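Local coordinates for protein poly-beta-hydroxybuterate polymerase (Cupriavidus necator, PDB 5T6O) that polymerises hydroxybutyryl units from their coenzyme A thioesters into polyhydroxybutyrate, this chain being the catalytic domain of the class I synthase, at residues F18-F23 with H95-A100; A37-V43 with Q110-L116; V103-I107 with G370-Y374. The protein carries 1 engineered substitution. All blocks are in the same frame, centred on the assembly; numbering follows the deposited sequence. Where two conformers were deposited one is given.

Interaction 1: residues F18-F23 with H95-A100. With SO4 (sulfate ion), chain C.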
loop_
_atom_site.group_PDB
_atom_site.type_symbol
_atom_site.label_atom_id
_atom_site.label_comp_id
_atom_site.label_asym_id
_atom_site.label_seq_id
_atom_site.Cartn_x
_atom_site.Cartn_y
_atom_site.Cartn_z
ATOM N N PHE A 18 -4.004 -35.173 -31.345
ATOM C CA PHE A 18 -5.196 -34.533 -31.880
ATOM C C PHE A 18 -4.825 -33.104 -32.237
ATOM O O PHE A 18 -3.999 -32.484 -31.562
ATOM C CB PHE A 18 -6.356 -34.537 -30.869
ATOM C CG PHE A 18 -7.541 -33.713 -31.315
ATOM C CD1 PHE A 18 -8.452 -34.233 -32.213
ATOM C CD2 PHE A 18 -7.726 -32.407 -30.854
ATOM C CE1 PHE A 18 -9.535 -33.473 -32.649
ATOM C CE2 PHE A 18 -8.820 -31.635 -31.293
ATOM C CZ PHE A 18 -9.717 -32.175 -32.184
ATOM N N GLU A 19 -5.464 -32.569 -33.274
ATOM C CA GLU A 19 -5.261 -31.158 -33.569
ATOM C C GLU A 19 -6.474 -30.617 -34.305
ATOM O O GLU A 19 -7.108 -31.321 -35.104
ATOM C CB GLU A 19 -3.978 -30.925 -34.393
ATOM C CG GLU A 19 -4.033 -31.460 -35.804
ATOM C CD GLU A 19 -2.661 -31.476 -36.503
ATOM O OE1 GLU A 19 -1.624 -31.432 -35.809
ATOM O OE2 GLU A 19 -2.624 -31.551 -37.751
ATOM N N ASN A 20 -6.790 -29.354 -34.038
ATOM C CA ASN A 20 -7.756 -28.632 -34.862
ATOM C C ASN A 20 -7.213 -27.222 -35.059
ATOM O O ASN A 20 -6.026 -26.954 -34.839
ATOM C CB ASN A 20 -9.175 -28.690 -34.253
ATOM C CG ASN A 20 -9.316 -27.916 -32.939
ATOM O OD1 ASN A 20 -8.417 -27.197 -32.504
ATOM N ND2 ASN A 20 -10.477 -28.070 -32.301
ATOM N N GLU A 21 -8.078 -26.302 -35.482
ATOM C CA GLU A 21 -7.602 -24.963 -35.797
ATOM C C GLU A 21 -7.081 -24.244 -34.565
ATOM O O GLU A 21 -6.241 -23.344 -34.693
ATOM C CB GLU A 21 -8.714 -24.142 -36.457
ATOM C CG GLU A 21 -9.068 -24.607 -37.866
ATOM C CD GLU A 21 -7.865 -24.612 -38.801
ATOM O OE1 GLU A 21 -7.107 -23.619 -38.797
ATOM O OE2 GLU A 21 -7.672 -25.613 -39.529
ATOM N N TYR A 22 -7.533 -24.644 -33.382
ATOM C CA TYR A 22 -7.266 -23.902 -32.158
ATOM C C TYR A 22 -6.111 -24.456 -31.347
ATOM O O TYR A 22 -5.481 -23.698 -30.605
ATOM C CB TYR A 22 -8.520 -23.878 -31.274
ATOM C CG TYR A 22 -9.671 -23.144 -31.907
ATOM C CD1 TYR A 22 -10.530 -23.783 -32.801
ATOM C CD2 TYR A 22 -9.898 -21.793 -31.624
ATOM C CE1 TYR A 22 -11.587 -23.103 -33.392
ATOM C CE2 TYR A 22 -10.957 -21.102 -32.220
ATOM C CZ TYR A 22 -11.790 -21.761 -33.093
ATOM O OH TYR A 22 -12.839 -21.074 -33.672
ATOM N N PHE A 23 -5.817 -25.751 -31.444
ATOM C CA PHE A 23 -4.807 -26.315 -30.554
ATOM C C PHE A 23 -4.388 -27.699 -31.033
ATOM O O PHE A 23 -5.029 -28.312 -31.895
ATOM C CB PHE A 23 -5.322 -26.400 -29.114
ATOM C CG PHE A 23 -6.262 -27.551 -28.873
ATOM C CD1 PHE A 23 -7.543 -27.538 -29.397
ATOM C CD2 PHE A 23 -5.867 -28.635 -28.097
ATOM C CE1 PHE A 23 -8.405 -28.604 -29.167
ATOM C CE2 PHE A 23 -6.722 -29.693 -27.859
ATOM C CZ PHE A 23 -7.989 -29.683 -28.389
ATOM N N HIS A 95 -14.170 -24.989 -28.737
ATOM C CA HIS A 95 -13.366 -25.742 -29.690
ATOM C C HIS A 95 -11.961 -26.047 -29.192
ATOM O O HIS A 95 -11.208 -26.731 -29.892
ATOM C CB HIS A 95 -13.312 -24.986 -31.017
ATOM C CG HIS A 95 -14.660 -24.736 -31.606
ATOM N ND1 HIS A 95 -15.529 -25.759 -31.927
ATOM C CD2 HIS A 95 -15.301 -23.584 -31.911
ATOM C CE1 HIS A 95 -16.645 -25.244 -32.417
ATOM N NE2 HIS A 95 -16.532 -23.928 -32.417
ATOM N N ALA A 96 -11.591 -25.569 -28.003
ATOM C CA ALA A 96 -10.296 -25.928 -27.447
ATOM C C ALA A 96 -10.438 -26.500 -26.041
ATOM O O ALA A 96 -10.053 -27.645 -25.809
ATOM C CB ALA A 96 -9.354 -24.722 -27.455
ATOM N N ALA A 97 -10.996 -25.742 -25.094
ATOM C CA ALA A 97 -11.056 -26.235 -23.716
ATOM C C ALA A 97 -12.001 -27.427 -23.594
ATOM O O ALA A 97 -11.613 -28.498 -23.110
ATOM C CB ALA A 97 -11.479 -25.116 -22.762
ATOM N N ILE A 98 -13.258 -27.252 -24.008
ATOM C CA ILE A 98 -14.215 -28.350 -23.915
ATOM C C ILE A 98 -13.800 -29.486 -24.840
ATOM O O ILE A 98 -13.848 -30.662 -24.459
ATOM C CB ILE A 98 -15.640 -27.840 -24.214
ATOM C CG1 ILE A 98 -16.098 -26.895 -23.098
ATOM C CG2 ILE A 98 -16.619 -28.994 -24.345
ATOM C CD1 ILE A 98 -17.491 -26.306 -23.314
ATOM N N ARG A 99 -13.344 -29.152 -26.053
ATOM C CA ARG A 99 -12.870 -30.177 -26.983
ATOM C C ARG A 99 -11.711 -30.979 -26.394
ATOM O O ARG A 99 -11.674 -32.207 -26.521
ATOM C CB ARG A 99 -12.460 -29.520 -28.307
ATOM C CG ARG A 99 -12.126 -30.494 -29.447
ATOM C CD ARG A 99 -13.341 -31.323 -29.863
ATOM N NE ARG A 99 -13.164 -31.872 -31.209
ATOM C CZ ARG A 99 -13.266 -33.161 -31.525
ATOM N NH1 ARG A 99 -13.070 -33.547 -32.778
ATOM N NH2 ARG A 99 -13.582 -34.059 -30.602
ATOM N N ALA A 100 -10.755 -30.306 -25.738
ATOM C CA ALA A 100 -9.610 -31.022 -25.175
ATOM C C ALA A 100 -10.039 -31.954 -24.055
ATOM O O ALA A 100 -9.510 -33.065 -23.924
ATOM C CB ALA A 100 -8.560 -30.038 -24.656
HETATM S S SO4 C . -12.919 -30.363 -34.493
HETATM O O1 SO4 C . -14.317 -30.696 -34.733
HETATM O O2 SO4 C . -12.764 -29.819 -33.136
HETATM O O3 SO4 C . -12.462 -29.395 -35.478
HETATM O O4 SO4 C . -12.124 -31.578 -34.638
#
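The Phe23 ring has Ala96 O over one face and His95 O and Arg99 CG at its edge, while its CE2 lies 3.7 Å from Ala100 CB. The guanidinium of Arg99 takes Phe18 CE1 over one face, the two planes standing 70° apart, and the Phe18 edge itself points to sulfate oxygens and to Phe23 CE1. The rings of Tyr22 and His95 are close to parallel, with centroids 5.5 Å apart, but so displaced that little stacking results; the closer approach is Tyr22 CE1 to His95 CB at 3.5 Å.

Asn20 is the polar centre. With CG set between its backbone N and carbonyl carbon (chi1 68°), the amide folds back over its own turn and still reaches the helix. OD1 accepts from Tyr22 N at 2.8 Å, closing an Asx turn, and from Phe23 N, completing an Asx motif. The other end, ND2, gives a nearly straight bond (172°) to His95 O at 2.9 Å, in the carbonyl plane, and a second one to sulfate O2. Asn20 is thus held at both ends of its amide. Arg99 NE shares O2 at 2.8 Å and NH1 binds O4, so the anion, probably picked up from the crystallisation medium, bridges loop and helix.

The contact fastens the tip of the beta hairpin formed by strands 14-19 and 23-28 onto helix 89-108. Phe23 and Ala100 also pack on Val75 of strand 72-77, and the far side of the helix, through Ala97 and Ile98, rests on helix 120-134.

Interaction 2: residues A37-V43 with Q110-L116; sequences ARPLLMV and QDKINVL
Arg38 runs beside Lys112, the two side chains pointing the same way, and its atoms can be followed outward along the backbone carbonyl of that residue. CB is 3.9 Å from Lys112 O; CG lies close to the same oxygen and 3.8 Å from Gln110 OE1; CD makes the nearest approach, 3.4 Å to Lys112 O. NE then passes Lys112 CB. The chain is extended from CG to NE (chi2 -167°, chi3 175°), which carries the guanidinium alongside the Lys112 carbonyl, with that oxygen near its plane, at its edge, but not hydrogen-bonded to it. This carbonyl oxygen is buried without a polar partner in the model. The tip is fixed from outside, NH1 donating to Gln358 O.

Leu40, Leu41 and Met42 pair in parallel with Asn114, Val115 and Leu116. Asn114 N donates to Pro39 O, Leu41 N to Asn114 O at 2.8 Å, Leu116 N to Leu41 O, and Val43 N to Leu116 O at 2.7 Å. On one face Leu40 CD1 packs 4.0 Å from Leu116 CB, and Met42 CG touches Leu116 CD2; on the other, Leu41 CB meets Ile113 CD1. Asn114 ND2 reaches Arg38 O through a water, while its OD1 accepts a hydrogen bond from Ser142 OG, so both ends of this buried amide are paired.

These are central strands of the alpha/beta hydrolase sheet. Strand 40-43 is flanked by 72-77 and strand 113-118 by 140-146. Helix 89-108 lies against the face bearing Leu41 and Ile113, and helix 348-358 against the one bearing Leu40, Asn114 and Leu116.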
loop_
_atom_site.group_PDB
_atom_site.type_symbol
_atom_site.label_atom_id
_atom_site.label_comp_id
_atom_site.label_asym_id
_atom_site.label_seq_id
_atom_site.Cartn_x
_atom_site.Cartn_y
_atom_site.Cartn_z
ATOM N N ALA A 37 -5.133 -44.423 -12.787
ATOM C CA ALA A 37 -6.187 -44.663 -13.763
ATOM C C ALA A 37 -6.630 -43.366 -14.434
ATOM O O ALA A 37 -6.891 -43.344 -15.641
ATOM C CB ALA A 37 -7.375 -45.359 -13.094
ATOM N N ARG A 38 -6.704 -42.275 -13.673
ATOM C CA ARG A 38 -7.191 -41.015 -14.228
ATOM C C ARG A 38 -6.027 -40.142 -14.671
ATOM O O ARG A 38 -5.111 -39.876 -13.870
ATOM C CB ARG A 38 -8.035 -40.264 -13.203
ATOM C CG ARG A 38 -9.261 -41.035 -12.723
ATOM C CD ARG A 38 -10.189 -40.109 -11.970
ATOM N NE ARG A 38 -11.427 -40.780 -11.589
ATOM C CZ ARG A 38 -11.737 -41.112 -10.345
ATOM N NH1 ARG A 38 -10.896 -40.832 -9.360
ATOM N NH2 ARG A 38 -12.886 -41.723 -10.088
ATOM N N PRO A 39 -6.035 -39.677 -15.915
ATOM C CA PRO A 39 -4.960 -38.809 -16.396
ATOM C C PRO A 39 -5.182 -37.370 -15.948
ATOM O O PRO A 39 -6.241 -37.006 -15.435
ATOM C CB PRO A 39 -5.078 -38.935 -17.917
ATOM C CG PRO A 39 -6.554 -39.093 -18.132
ATOM C CD PRO A 39 -7.045 -39.937 -16.960
ATOM N N LEU A 40 -4.166 -36.536 -16.190
ATOM C CA LEU A 40 -4.244 -35.103 -15.918
ATOM C C LEU A 40 -4.170 -34.334 -17.232
ATOM O O LEU A 40 -3.206 -34.497 -17.989
ATOM C CB LEU A 40 -3.116 -34.649 -14.988
ATOM C CG LEU A 40 -3.031 -33.138 -14.756
ATOM C CD1 LEU A 40 -4.220 -32.672 -13.914
ATOM C CD2 LEU A 40 -1.706 -32.787 -14.068
ATOM N N LEU A 41 -5.169 -33.484 -17.488
ATOM C CA LEU A 41 -5.166 -32.600 -18.653
ATOM C C LEU A 41 -4.748 -31.203 -18.205
ATOM O O LEU A 41 -5.428 -30.578 -17.384
ATOM C CB LEU A 41 -6.538 -32.561 -19.336
ATOM C CG LEU A 41 -6.706 -31.438 -20.370
ATOM C CD1 LEU A 41 -5.839 -31.698 -21.613
ATOM C CD2 LEU A 41 -8.186 -31.270 -20.767
ATOM N N MET A 42 -3.630 -30.722 -18.740
ATOM C CA MET A 42 -3.141 -29.386 -18.435
ATOM C C MET A 42 -3.619 -28.389 -19.483
ATOM O O MET A 42 -3.444 -28.616 -20.689
ATOM C CB MET A 42 -1.618 -29.374 -18.375
ATOM C CG MET A 42 -1.029 -30.241 -17.289
ATOM S SD MET A 42 0.719 -29.821 -17.150
ATOM C CE MET A 42 1.212 -30.938 -15.840
ATOM N N VAL A 43 -4.202 -27.283 -19.017
ATOM C CA VAL A 43 -4.614 -26.177 -19.883
ATOM C C VAL A 43 -3.734 -24.974 -19.563
ATOM O O VAL A 43 -3.973 -24.261 -18.576
ATOM C CB VAL A 43 -6.105 -25.839 -19.715
ATOM C CG1 VAL A 43 -6.505 -24.673 -20.661
ATOM C CG2 VAL A 43 -6.964 -27.084 -19.993
ATOM N N GLN A 110 -11.673 -43.299 -19.262
ATOM C CA GLN A 110 -12.152 -43.084 -17.906
ATOM C C GLN A 110 -13.405 -42.222 -17.903
ATOM O O GLN A 110 -13.604 -41.380 -18.779
ATOM C CB GLN A 110 -11.076 -42.404 -17.060
ATOM C CG GLN A 110 -9.919 -43.302 -16.733
ATOM C CD GLN A 110 -10.295 -44.328 -15.698
ATOM O OE1 GLN A 110 -10.733 -43.985 -14.597
ATOM N NE2 GLN A 110 -10.150 -45.593 -16.045
ATOM N N ASP A 111 -14.232 -42.416 -16.872
ATOM C CA ASP A 111 -15.420 -41.584 -16.721
ATOM C C ASP A 111 -15.063 -40.141 -16.366
ATOM O O ASP A 111 -15.765 -39.205 -16.774
ATOM C CB ASP A 111 -16.336 -42.191 -15.659
ATOM C CG ASP A 111 -17.639 -41.438 -15.514
ATOM O OD1 ASP A 111 -18.174 -40.979 -16.546
ATOM O OD2 ASP A 111 -18.127 -41.299 -14.368
ATOM N N LYS A 112 -13.978 -39.941 -15.619
ATOM C CA LYS A 112 -13.548 -38.615 -15.198
ATOM C C LYS A 112 -12.034 -38.500 -15.310
ATOM O O LYS A 112 -11.304 -39.488 -15.152
ATOM C CB LYS A 112 -13.979 -38.311 -13.753
ATOM C CG LYS A 112 -15.495 -38.311 -13.542
ATOM C CD LYS A 112 -15.861 -37.915 -12.117
ATOM C CE LYS A 112 -17.358 -38.066 -11.852
ATOM N NZ LYS A 112 -18.165 -37.168 -12.715
ATOM N N ILE A 113 -11.574 -37.274 -15.576
ATOM C CA ILE A 113 -10.157 -36.945 -15.641
ATOM C C ILE A 113 -9.864 -35.833 -14.640
ATOM O O ILE A 113 -10.758 -35.122 -14.173
ATOM C CB ILE A 113 -9.719 -36.522 -17.064
ATOM C CG1 ILE A 113 -10.340 -35.170 -17.450
ATOM C CG2 ILE A 113 -10.074 -37.612 -18.083
ATOM C CD1 ILE A 113 -9.893 -34.652 -18.823
ATOM N N ASN A 114 -8.592 -35.693 -14.302
ATOM C CA ASN A 114 -8.148 -34.533 -13.545
ATOM C C ASN A 114 -7.767 -33.432 -14.518
ATOM O O ASN A 114 -7.292 -33.699 -15.625
ATOM C CB ASN A 114 -6.966 -34.895 -12.650
ATOM C CG ASN A 114 -7.381 -35.770 -11.490
ATOM O OD1 ASN A 114 -8.453 -35.576 -10.910
ATOM N ND2 ASN A 114 -6.553 -36.745 -11.157
ATOM N N VAL A 115 -8.018 -32.181 -14.129
ATOM C CA VAL A 115 -7.634 -31.069 -14.989
ATOM C C VAL A 115 -6.836 -30.046 -14.193
ATOM O O VAL A 115 -6.971 -29.916 -12.972
ATOM C CB VAL A 115 -8.842 -30.388 -15.682
ATOM C CG1 VAL A 115 -9.748 -31.419 -16.352
ATOM C CG2 VAL A 115 -9.609 -29.517 -14.710
ATOM N N LEU A 116 -5.987 -29.322 -14.911
ATOM C CA LEU A 116 -5.150 -28.272 -14.356
ATOM C C LEU A 116 -5.207 -27.073 -15.293
ATOM O O LEU A 116 -5.227 -27.228 -16.519
ATOM C CB LEU A 116 -3.690 -28.745 -14.174
ATOM C CG LEU A 116 -2.592 -27.734 -13.804
ATOM C CD1 LEU A 116 -1.428 -28.465 -13.115
ATOM C CD2 LEU A 116 -2.063 -26.945 -15.018
HETATM O O HOH W 1 -4.202 -37.399 -12.679
#

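Interaction 3: residues V103-I107 with G370-Y374; sequences VARDI and GNARY
Tyr374 CG stands anti to its carbonyl carbon (chi1 -58°), swinging the ring against Val103 and Ile107, while Asn371 tucks CG over its own backbone, flanked by N and C, which brings its ND2 to Asp106. Asn371 OD1 accepts from Tyr374 N at 2.9 Å, an Asx motif that folds the loop where it lies on helix 89-108 of the alpha/beta hydrolase fold.

The other end of that amide does the bridging. ND2 donates to Asp106 OD1 at 3.0 Å, with the oxygen in the amide plane and the carboxylate turned almost perpendicular to it (89°). A water links ND2 to Ile107 O as well, so one nitrogen reaches both a side chain and the helix backbone. The same Asp106 OD1 lies at the edge of the Tyr374 ring, 3.7 Å from CE2.

Ile107 packs its CG1 on Tyr374 CD2 at 3.9 Å and its CG2 against Gly370. Together these contacts lay the loop between strands 362-364 and 378-379 on the helix surface. Tyr374 is held on both faces: Arg373 CG lies over one, toward the rim, and on the opposite face Val103 CG1 makes a CH-pi contact 3.8 Å from the ring centroid, only 3° off its normal.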
loop_
_atom_site.group_PDB
_atom_site.type_symbol
_atom_site.label_atom_id
_atom_site.label_comp_id
_atom_site.label_asym_id
_atom_site.label_seq_id
_atom_site.Cartn_x
_atom_site.Cartn_y
_atom_site.Cartn_z
ATOM N N VAL A 103 -11.557 -35.067 -25.787
ATOM C CA VAL A 103 -10.611 -35.962 -26.448
ATOM C C VAL A 103 -9.751 -36.680 -25.422
ATOM O O VAL A 103 -9.535 -37.897 -25.516
ATOM C CB VAL A 103 -9.758 -35.185 -27.468
ATOM C CG1 VAL A 103 -8.693 -36.107 -28.068
ATOM C CG2 VAL A 103 -10.662 -34.588 -28.570
ATOM N N ALA A 104 -9.245 -35.950 -24.425
ATOM C CA ALA A 104 -8.453 -36.598 -23.380
ATOM C C ALA A 104 -9.271 -37.650 -22.637
ATOM O O ALA A 104 -8.782 -38.750 -22.355
ATOM C CB ALA A 104 -7.919 -35.551 -22.407
ATOM N N ARG A 105 -10.523 -37.330 -22.309
ATOM C CA ARG A 105 -11.384 -38.294 -21.633
ATOM C C ARG A 105 -11.647 -39.513 -22.513
ATOM O O ARG A 105 -11.685 -40.648 -22.025
ATOM C CB ARG A 105 -12.697 -37.610 -21.245
ATOM C CG ARG A 105 -13.655 -38.465 -20.459
ATOM C CD ARG A 105 -14.850 -37.637 -20.007
ATOM N NE ARG A 105 -15.885 -38.478 -19.418
ATOM C CZ ARG A 105 -16.870 -39.042 -20.108
ATOM N NH1 ARG A 105 -17.768 -39.797 -19.487
ATOM N NH2 ARG A 105 -16.961 -38.849 -21.419
ATOM N N ASP A 106 -11.819 -39.296 -23.819
ATOM C CA ASP A 106 -12.053 -40.411 -24.730
ATOM C C ASP A 106 -10.841 -41.331 -24.794
ATOM O O ASP A 106 -10.969 -42.557 -24.708
ATOM C CB ASP A 106 -12.387 -39.886 -26.123
ATOM C CG ASP A 106 -12.813 -40.989 -27.072
ATOM O OD1 ASP A 106 -11.936 -41.687 -27.628
ATOM O OD2 ASP A 106 -14.035 -41.152 -27.263
ATOM N N ILE A 107 -9.652 -40.753 -24.969
ATOM C CA ILE A 107 -8.439 -41.563 -25.019
ATOM C C ILE A 107 -8.262 -42.347 -23.730
ATOM O O ILE A 107 -7.902 -43.528 -23.753
ATOM C CB ILE A 107 -7.216 -40.674 -25.301
ATOM C CG1 ILE A 107 -7.265 -40.167 -26.741
ATOM C CG2 ILE A 107 -5.932 -41.434 -24.993
ATOM C CD1 ILE A 107 -6.399 -38.958 -26.975
ATOM N N GLY A 370 -2.497 -42.249 -27.536
ATOM C CA GLY A 370 -3.842 -42.117 -28.065
ATOM C C GLY A 370 -4.634 -43.415 -28.010
ATOM O O GLY A 370 -4.496 -44.222 -27.093
ATOM N N ASN A 371 -5.505 -43.592 -29.000
ATOM C CA ASN A 371 -6.279 -44.822 -29.169
ATOM C C ASN A 371 -6.581 -44.986 -30.655
ATOM O O ASN A 371 -6.050 -44.250 -31.491
ATOM C CB ASN A 371 -7.548 -44.801 -28.299
ATOM C CG ASN A 371 -8.511 -43.657 -28.650
ATOM O OD1 ASN A 371 -8.346 -42.960 -29.646
ATOM N ND2 ASN A 371 -9.538 -43.479 -27.817
ATOM N N ALA A 372 -7.451 -45.946 -30.991
ATOM C CA ALA A 372 -7.772 -46.178 -32.399
ATOM C C ALA A 372 -8.274 -44.906 -33.065
ATOM O O ALA A 372 -7.887 -44.597 -34.196
ATOM C CB ALA A 372 -8.810 -47.291 -32.545
ATOM N N ARG A 373 -9.120 -44.144 -32.366
ATOM C CA ARG A 373 -9.680 -42.928 -32.951
ATOM C C ARG A 373 -8.623 -41.835 -33.102
ATOM O O ARG A 373 -8.643 -41.077 -34.080
ATOM C CB ARG A 373 -10.847 -42.429 -32.095
ATOM C CG ARG A 373 -11.552 -41.184 -32.645
ATOM N N TYR A 374 -7.692 -41.732 -32.150
ATOM C CA TYR A 374 -6.739 -40.618 -32.090
ATOM C C TYR A 374 -5.316 -41.170 -32.020
ATOM O O TYR A 374 -4.766 -41.308 -30.925
ATOM C CB TYR A 374 -7.027 -39.732 -30.877
ATOM C CG TYR A 374 -8.410 -39.132 -30.823
ATOM C CD1 TYR A 374 -8.739 -38.036 -31.617
ATOM C CD2 TYR A 374 -9.385 -39.642 -29.966
ATOM C CE1 TYR A 374 -9.996 -37.473 -31.570
ATOM C CE2 TYR A 374 -10.654 -39.079 -29.912
ATOM C CZ TYR A 374 -10.945 -37.990 -30.717
ATOM O OH TYR A 374 -12.187 -37.408 -30.692
HETATM O O HOH W 2 -9.149 -45.461 -25.474
#

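How the interactions relate
Interactions 1 and 3 both use helix 89-108, which also packs on the strands of interaction 2. They take successive parts of it, their centres about 13 Å apart, and meet where Phe18 packs on both Val103 and Tyr374. Interaction 2 lies in the sheet against which the helix packs, about 16 Å from the centre of interaction 1 and 13 Å from that of interaction 3; Leu41 touches Ala100, and Asp111 forms a salt bridge with Arg105. Along the chain, segments of interaction 2 alternate with those of each other contact, whereas interaction 1 closes before interaction 3 opens. A short loop joins the helix to strand 113-118, so one helix packs against the N-terminal hairpin, the central sheet and a loop near the C terminus.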